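Long-range contacts in 3-methylaspartate ammonia-lyase (Citrobacter amalonaticus, PDB 1KKO), which catalyses the reversible anti elimination of ammonia from L-threo-3-methylaspartate to give mesaconate, using magnesium as cofactor: residues F15-Q20 / A71-A77; Q5-T9 / L93-K98. All blocks are in the same frame, centred on the assembly; numbering follows the deposited sequence.

Interaction 1 (F15-Q20 / A71-A77); sequences FYFDDQ and AVQYSGA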
loop_
_atom_site.group_PDB
_atom_site.type_symbol
_atom_site.label_atom_id
_atom_site.label_comp_id
_atom_site.label_asym_id
_atom_site.label_seq_id
_atom_site.Cartn_x
_atom_site.Cartn_y
_atom_site.Cartn_z
ATOM N N PHE A 15 -2.739 1.021 8.834
ATOM C CA PHE A 15 -3.176 2.268 9.416
ATOM C C PHE A 15 -2.922 2.258 10.921
ATOM O O PHE A 15 -1.827 1.891 11.355
ATOM C CB PHE A 15 -4.590 2.707 8.966
ATOM C CG PHE A 15 -4.765 4.207 9.006
ATOM C CD1 PHE A 15 -3.936 5.019 8.239
ATOM C CD2 PHE A 15 -5.688 4.801 9.836
ATOM C CE1 PHE A 15 -4.017 6.373 8.316
ATOM C CE2 PHE A 15 -5.786 6.186 9.892
ATOM C CZ PHE A 15 -4.952 6.960 9.136
ATOM N N TYR A 16 -3.917 2.685 11.687
ATOM C CA TYR A 16 -3.833 2.891 13.126
ATOM C C TYR A 16 -5.083 2.345 13.780
ATOM O O TYR A 16 -6.141 2.253 13.156
ATOM C CB TYR A 16 -3.686 4.418 13.434
ATOM C CG TYR A 16 -2.402 4.873 12.828
ATOM C CD1 TYR A 16 -2.327 5.154 11.480
ATOM C CD2 TYR A 16 -1.226 4.867 13.562
ATOM C CE1 TYR A 16 -1.123 5.427 10.888
ATOM C CE2 TYR A 16 -0.023 5.132 12.975
ATOM C CZ TYR A 16 0.028 5.393 11.631
ATOM O OH TYR A 16 1.223 5.619 11.011
ATOM N N PHE A 17 -4.943 1.946 15.033
ATOM C CA PHE A 17 -6.086 1.693 15.897
ATOM C C PHE A 17 -6.427 3.022 16.550
ATOM O O PHE A 17 -5.570 3.620 17.206
ATOM C CB PHE A 17 -5.745 0.689 16.992
ATOM C CG PHE A 17 -5.499 -0.707 16.495
ATOM C CD1 PHE A 17 -6.499 -1.398 15.846
ATOM C CD2 PHE A 17 -4.282 -1.327 16.697
ATOM C CE1 PHE A 17 -6.277 -2.681 15.398
ATOM C CE2 PHE A 17 -4.084 -2.616 16.258
ATOM C CZ PHE A 17 -5.074 -3.277 15.600
ATOM N N ASP A 18 -7.666 3.468 16.365
ATOM C CA ASP A 18 -8.132 4.725 16.930
ATOM C C ASP A 18 -9.263 4.459 17.903
ATOM O O ASP A 18 -10.161 3.658 17.632
ATOM C CB ASP A 18 -8.675 5.625 15.837
ATOM C CG ASP A 18 -7.605 6.315 15.033
ATOM O OD1 ASP A 18 -6.421 6.299 15.434
ATOM O OD2 ASP A 18 -7.902 6.897 13.969
ATOM N N ASP A 19 -9.206 5.153 19.030
ATOM C CA ASP A 19 -10.249 5.070 20.038
ATOM C C ASP A 19 -11.372 5.999 19.568
ATOM O O ASP A 19 -11.346 7.204 19.822
ATOM C CB ASP A 19 -9.659 5.488 21.375
ATOM C CG ASP A 19 -10.632 5.379 22.505
ATOM O OD1 ASP A 19 -11.851 5.400 22.250
ATOM O OD2 ASP A 19 -10.217 5.283 23.672
ATOM N N GLN A 20 -12.331 5.440 18.830
ATOM C CA GLN A 20 -13.395 6.214 18.207
ATOM C C GLN A 20 -14.191 6.988 19.240
ATOM O O GLN A 20 -14.589 8.125 18.990
ATOM C CB GLN A 20 -14.345 5.310 17.424
ATOM C CG GLN A 20 -15.246 6.068 16.493
ATOM C CD GLN A 20 -16.152 5.160 15.708
ATOM O OE1 GLN A 20 -16.282 3.985 16.028
ATOM N NE2 GLN A 20 -16.787 5.701 14.681
ATOM N N ALA A 71 -7.238 -6.283 12.353
ATOM C CA ALA A 71 -8.473 -5.793 12.932
ATOM C C ALA A 71 -8.743 -4.375 12.452
ATOM O O ALA A 71 -7.828 -3.661 12.020
ATOM C CB ALA A 71 -8.390 -5.835 14.421
ATOM N N VAL A 72 -9.995 -3.947 12.569
ATOM C CA VAL A 72 -10.371 -2.647 12.042
ATOM C C VAL A 72 -9.803 -1.477 12.832
ATOM O O VAL A 72 -9.414 -1.603 13.990
ATOM C CB VAL A 72 -11.909 -2.496 11.918
ATOM C CG1 VAL A 72 -12.504 -3.641 11.101
ATOM C CG2 VAL A 72 -12.554 -2.408 13.258
ATOM N N GLN A 73 -9.768 -0.332 12.172
ATOM C CA GLN A 73 -9.282 0.901 12.769
ATOM C C GLN A 73 -9.998 1.191 14.083
ATOM O O GLN A 73 -9.368 1.425 15.108
ATOM C CB GLN A 73 -9.502 2.054 11.786
ATOM C CG GLN A 73 -9.171 3.451 12.352
ATOM C CD GLN A 73 -9.317 4.580 11.329
ATOM O OE1 GLN A 73 -8.872 5.710 11.577
ATOM N NE2 GLN A 73 -9.926 4.295 10.201
ATOM N N TYR A 74 -11.324 1.188 14.044
ATOM C CA TYR A 74 -12.113 1.499 15.230
ATOM C C TYR A 74 -12.425 0.212 16.000
ATOM O O TYR A 74 -13.586 -0.158 16.206
ATOM C CB TYR A 74 -13.369 2.287 14.830
ATOM C CG TYR A 74 -13.050 3.585 14.096
ATOM C CD1 TYR A 74 -12.214 4.536 14.662
ATOM C CD2 TYR A 74 -13.544 3.834 12.827
ATOM C CE1 TYR A 74 -11.919 5.723 13.992
ATOM C CE2 TYR A 74 -13.240 4.998 12.155
ATOM C CZ TYR A 74 -12.431 5.941 12.736
ATOM O OH TYR A 74 -12.127 7.102 12.040
ATOM N N SER A 75 -11.372 -0.454 16.456
ATOM C CA SER A 75 -11.497 -1.695 17.201
ATOM C C SER A 75 -12.101 -1.426 18.575
ATOM O O SER A 75 -11.907 -0.360 19.168
ATOM C CB SER A 75 -10.138 -2.382 17.352
ATOM O OG SER A 75 -9.775 -3.106 16.184
ATOM N N GLY A 76 -12.859 -2.390 19.086
ATOM C CA GLY A 76 -13.490 -2.232 20.376
ATOM C C GLY A 76 -14.731 -1.362 20.318
ATOM O O GLY A 76 -15.389 -1.202 21.342
ATOM N N ALA A 77 -15.055 -0.804 19.153
ATOM C CA ALA A 77 -16.245 0.024 18.982
ATOM C C ALA A 77 -17.367 -0.795 18.355
ATOM O O ALA A 77 -17.111 -1.756 17.634
ATOM C CB ALA A 77 -15.933 1.233 18.082
HETATM O O HOH W 1 -10.093 8.449 13.361
HETATM O O HOH W 2 -12.327 2.330 18.617
#
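Gln20 lies across the ring of Tyr74 just past the end of strand 3-18, where helix 20-24 begins and meets a loop of the N-terminal capping domain, the part of the enolase-superfamily fold that closes over the barrel. The Gln20 amide is nearly parallel to the ring, the planes 16° apart, with CD stacked toward the rim and Gln20 CB 3.6 Å from Tyr74 CD1. Gln73 takes the opposite face: its CG stands 3.9 Å above the centre of the Tyr74 ring, so the aromatic is sandwiched between two glutamine chains. Tyr74 is the centre of an inverse gamma turn and starts a type II beta turn ending at Ala77, whose CB touches Gln20 OE1.

A chi1 of 174° points the extended Gln73 chain away from its own backbone N, and it runs back beside Tyr16 and Asp18 to the edge of Phe15, where ring and amide planes stand 74° apart. The same residue ties the backbones together: Asp18 N donates to Gln73 O at 2.9 Å. OD1 of Asp18 is in a salt bridge with Arg47, and water 1 joins Asp18 OD2 to Tyr74 OH.

The loop lies at the active site. Gln73 is close to Cys361 of the substrate site and to a sulfate ion probably taken up from the crystallisation liquor, while Val72 approaches Lys331, the proton acceptor. The Phe17 ring turns its edge to a carbonyl already in use: Val72 O accepts from Ser75 OG at 2.7 Å and lies in the ring plane, 3.5 Å from Phe17 CD1.

Interaction 2 (Q5-T9 / L93-K98); sequences QALFT and LNDHIK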
loop_
_atom_site.group_PDB
_atom_site.type_symbol
_atom_site.label_atom_id
_atom_site.label_comp_id
_atom_site.label_asym_id
_atom_site.label_seq_id
_atom_site.Cartn_x
_atom_site.Cartn_y
_atom_site.Cartn_z
ATOM N N GLN A 5 4.866 -26.852 8.900
ATOM C CA GLN A 5 5.272 -25.900 9.918
ATOM C C GLN A 5 4.393 -24.672 9.847
ATOM O O GLN A 5 4.034 -24.246 8.756
ATOM C CB GLN A 5 6.728 -25.476 9.702
ATOM C CG GLN A 5 7.273 -24.642 10.837
ATOM C CD GLN A 5 8.787 -24.590 10.906
ATOM O OE1 GLN A 5 9.484 -25.095 10.019
ATOM N NE2 GLN A 5 9.297 -23.974 11.972
ATOM N N ALA A 6 4.058 -24.121 11.008
ATOM C CA ALA A 6 3.278 -22.880 11.086
ATOM C C ALA A 6 4.123 -21.819 11.790
ATOM O O ALA A 6 4.723 -22.095 12.833
ATOM C CB ALA A 6 1.998 -23.109 11.844
ATOM N N LEU A 7 4.163 -20.616 11.216
ATOM C CA LEU A 7 4.958 -19.514 11.758
ATOM C C LEU A 7 4.087 -18.295 11.930
ATOM O O LEU A 7 3.234 -18.022 11.091
ATOM C CB LEU A 7 6.100 -19.134 10.810
ATOM C CG LEU A 7 7.128 -20.212 10.501
ATOM C CD1 LEU A 7 8.280 -19.570 9.757
ATOM C CD2 LEU A 7 7.634 -20.855 11.739
ATOM N N PHE A 8 4.315 -17.577 13.021
ATOM C CA PHE A 8 3.598 -16.350 13.351
ATOM C C PHE A 8 4.610 -15.223 13.522
ATOM O O PHE A 8 5.554 -15.354 14.303
ATOM C CB PHE A 8 2.799 -16.533 14.635
ATOM C CG PHE A 8 1.730 -17.594 14.536
ATOM C CD1 PHE A 8 0.559 -17.361 13.825
ATOM C CD2 PHE A 8 1.901 -18.827 15.147
ATOM C CE1 PHE A 8 -0.429 -18.320 13.728
ATOM C CE2 PHE A 8 0.916 -19.800 15.034
ATOM C CZ PHE A 8 -0.250 -19.533 14.329
ATOM N N THR A 9 4.426 -14.132 12.787
ATOM C CA THR A 9 5.348 -13.008 12.871
ATOM C C THR A 9 4.601 -11.697 13.027
ATOM O O THR A 9 3.654 -11.387 12.290
ATOM C CB THR A 9 6.278 -12.962 11.652
ATOM O OG1 THR A 9 5.535 -12.856 10.461
ATOM C CG2 THR A 9 6.954 -14.258 11.443
ATOM N N LEU A 93 -0.570 -17.587 20.059
ATOM C CA LEU A 93 -0.659 -18.377 18.833
ATOM C C LEU A 93 0.351 -19.520 18.801
ATOM O O LEU A 93 0.023 -20.642 18.390
ATOM C CB LEU A 93 -0.487 -17.469 17.616
ATOM C CG LEU A 93 -1.622 -16.460 17.422
ATOM C CD1 LEU A 93 -1.192 -15.344 16.460
ATOM C CD2 LEU A 93 -2.886 -17.151 16.930
ATOM N N ASN A 94 1.579 -19.252 19.231
ATOM C CA ASN A 94 2.593 -20.298 19.242
ATOM C C ASN A 94 2.204 -21.420 20.206
ATOM O O ASN A 94 2.342 -22.595 19.888
ATOM C CB ASN A 94 3.971 -19.725 19.589
ATOM C CG ASN A 94 4.589 -18.967 18.429
ATOM O OD1 ASN A 94 4.447 -19.362 17.275
ATOM N ND2 ASN A 94 5.285 -17.882 18.728
ATOM N N ASP A 95 1.659 -21.048 21.356
ATOM C CA ASP A 95 1.289 -22.017 22.389
ATOM C C ASP A 95 0.028 -22.808 22.067
ATOM O O ASP A 95 -0.009 -24.034 22.231
ATOM C CB ASP A 95 1.035 -21.294 23.713
ATOM C CG ASP A 95 2.297 -20.743 24.344
ATOM O OD1 ASP A 95 3.405 -21.072 23.876
ATOM O OD2 ASP A 95 2.256 -19.963 25.320
ATOM N N HIS A 96 -1.013 -22.108 21.626
ATOM C CA HIS A 96 -2.330 -22.712 21.500
ATOM C C HIS A 96 -2.753 -23.078 20.095
ATOM O O HIS A 96 -3.626 -23.917 19.917
ATOM C CB HIS A 96 -3.385 -21.743 22.028
ATOM C CG HIS A 96 -3.255 -21.433 23.482
ATOM N ND1 HIS A 96 -3.162 -20.146 23.965
ATOM C CD2 HIS A 96 -3.231 -22.243 24.567
ATOM C CE1 HIS A 96 -3.069 -20.179 25.282
ATOM N NE2 HIS A 96 -3.109 -21.440 25.672
ATOM N N ILE A 97 -2.182 -22.423 19.091
ATOM C CA ILE A 97 -2.653 -22.628 17.737
ATOM C C ILE A 97 -1.671 -23.380 16.850
ATOM O O ILE A 97 -2.083 -24.205 16.046
ATOM C CB ILE A 97 -3.067 -21.265 17.132
ATOM C CG1 ILE A 97 -4.153 -20.602 17.997
ATOM C CG2 ILE A 97 -3.538 -21.438 15.696
ATOM C CD1 ILE A 97 -5.433 -21.441 18.186
ATOM N N LYS A 98 -0.383 -23.099 16.990
ATOM C CA LYS A 98 0.616 -23.816 16.205
ATOM C C LYS A 98 0.417 -25.350 16.223
ATOM O O LYS A 98 0.436 -25.973 15.170
ATOM C CB LYS A 98 2.024 -23.435 16.655
ATOM C CG LYS A 98 3.131 -24.112 15.858
ATOM C CD LYS A 98 4.542 -23.696 16.292
ATOM C CE LYS A 98 4.569 -22.713 17.435
ATOM N NZ LYS A 98 5.640 -21.703 17.230
HETATM O O HOH W 3 5.930 -18.877 15.072
HETATM O O HOH W 4 6.748 -16.452 16.585
#
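Phe8 meets Leu93 because a chi1 of -62° sets its CG anti to the carbonyl carbon and carries the ring off strand 3-18 onto helix 86-101. Lys98 starts straight, then as modelled folds at a strained, nearly eclipsed chi3 of 1° toward Asn94 on the preceding turn, so the placement of its end is less certain.

Leu93 CB sits over the middle of the Phe8 ring, 3.6 Å from the centroid, a CH-pi contact almost exactly on the ring normal. Ile97 adds its CG2 branch, 4.0 Å from Phe8 CZ. At the ring edge, in its plane, Asn94 OD1 comes to 3.4 Å from Phe8 CD2. Two residues back along the strand, the methylene chain of Lys98 passes Ala6, with its CD 3.8 Å from Ala6 O. Here the helix widens into a pi-type turn, in which Leu93 O accepts from both Ile97 N and Lys98 N.

This is strand-on-helix packing within the N-terminal domain, away from the catalytic centre. Leu134 of helix 128-146 and Val53 of the neighbouring strand also pack on Phe8.

No direct hydrogen bond crosses the contact; two waters do the bridging. Water 3 accepts from Phe8 N and donates to Asn94 OD1, while water 4 donates to Phe8 O and accepts from Asn94 ND2. Both backbone polar atoms of Phe8 are thus satisfied by waters that the one Asn94 amide helps to hold in place, while the grip between strand and helix remains apolar.

In the fold
Both contacts use strand 3-18 of the three-stranded antiparallel sheet, with centres 25 Å apart. Interaction 1 lies nearer the centre of the folded chain, about 13 Å from it, where the strand's end meets the loop after strand 64-69 beside the substrate site. Interaction 2 lies about 26 Å from that centre, where the beginning of the strand packs on helix 86-101. Both are largely buried, and both strand segments also touch the second subunit. Water bridges span each contact, but only 15-20/71-77 adds a direct backbone bond, together with glutamine-tyrosine stacking, whereas 5-9/93-98 relies on an aromatic ring against aliphatic groups.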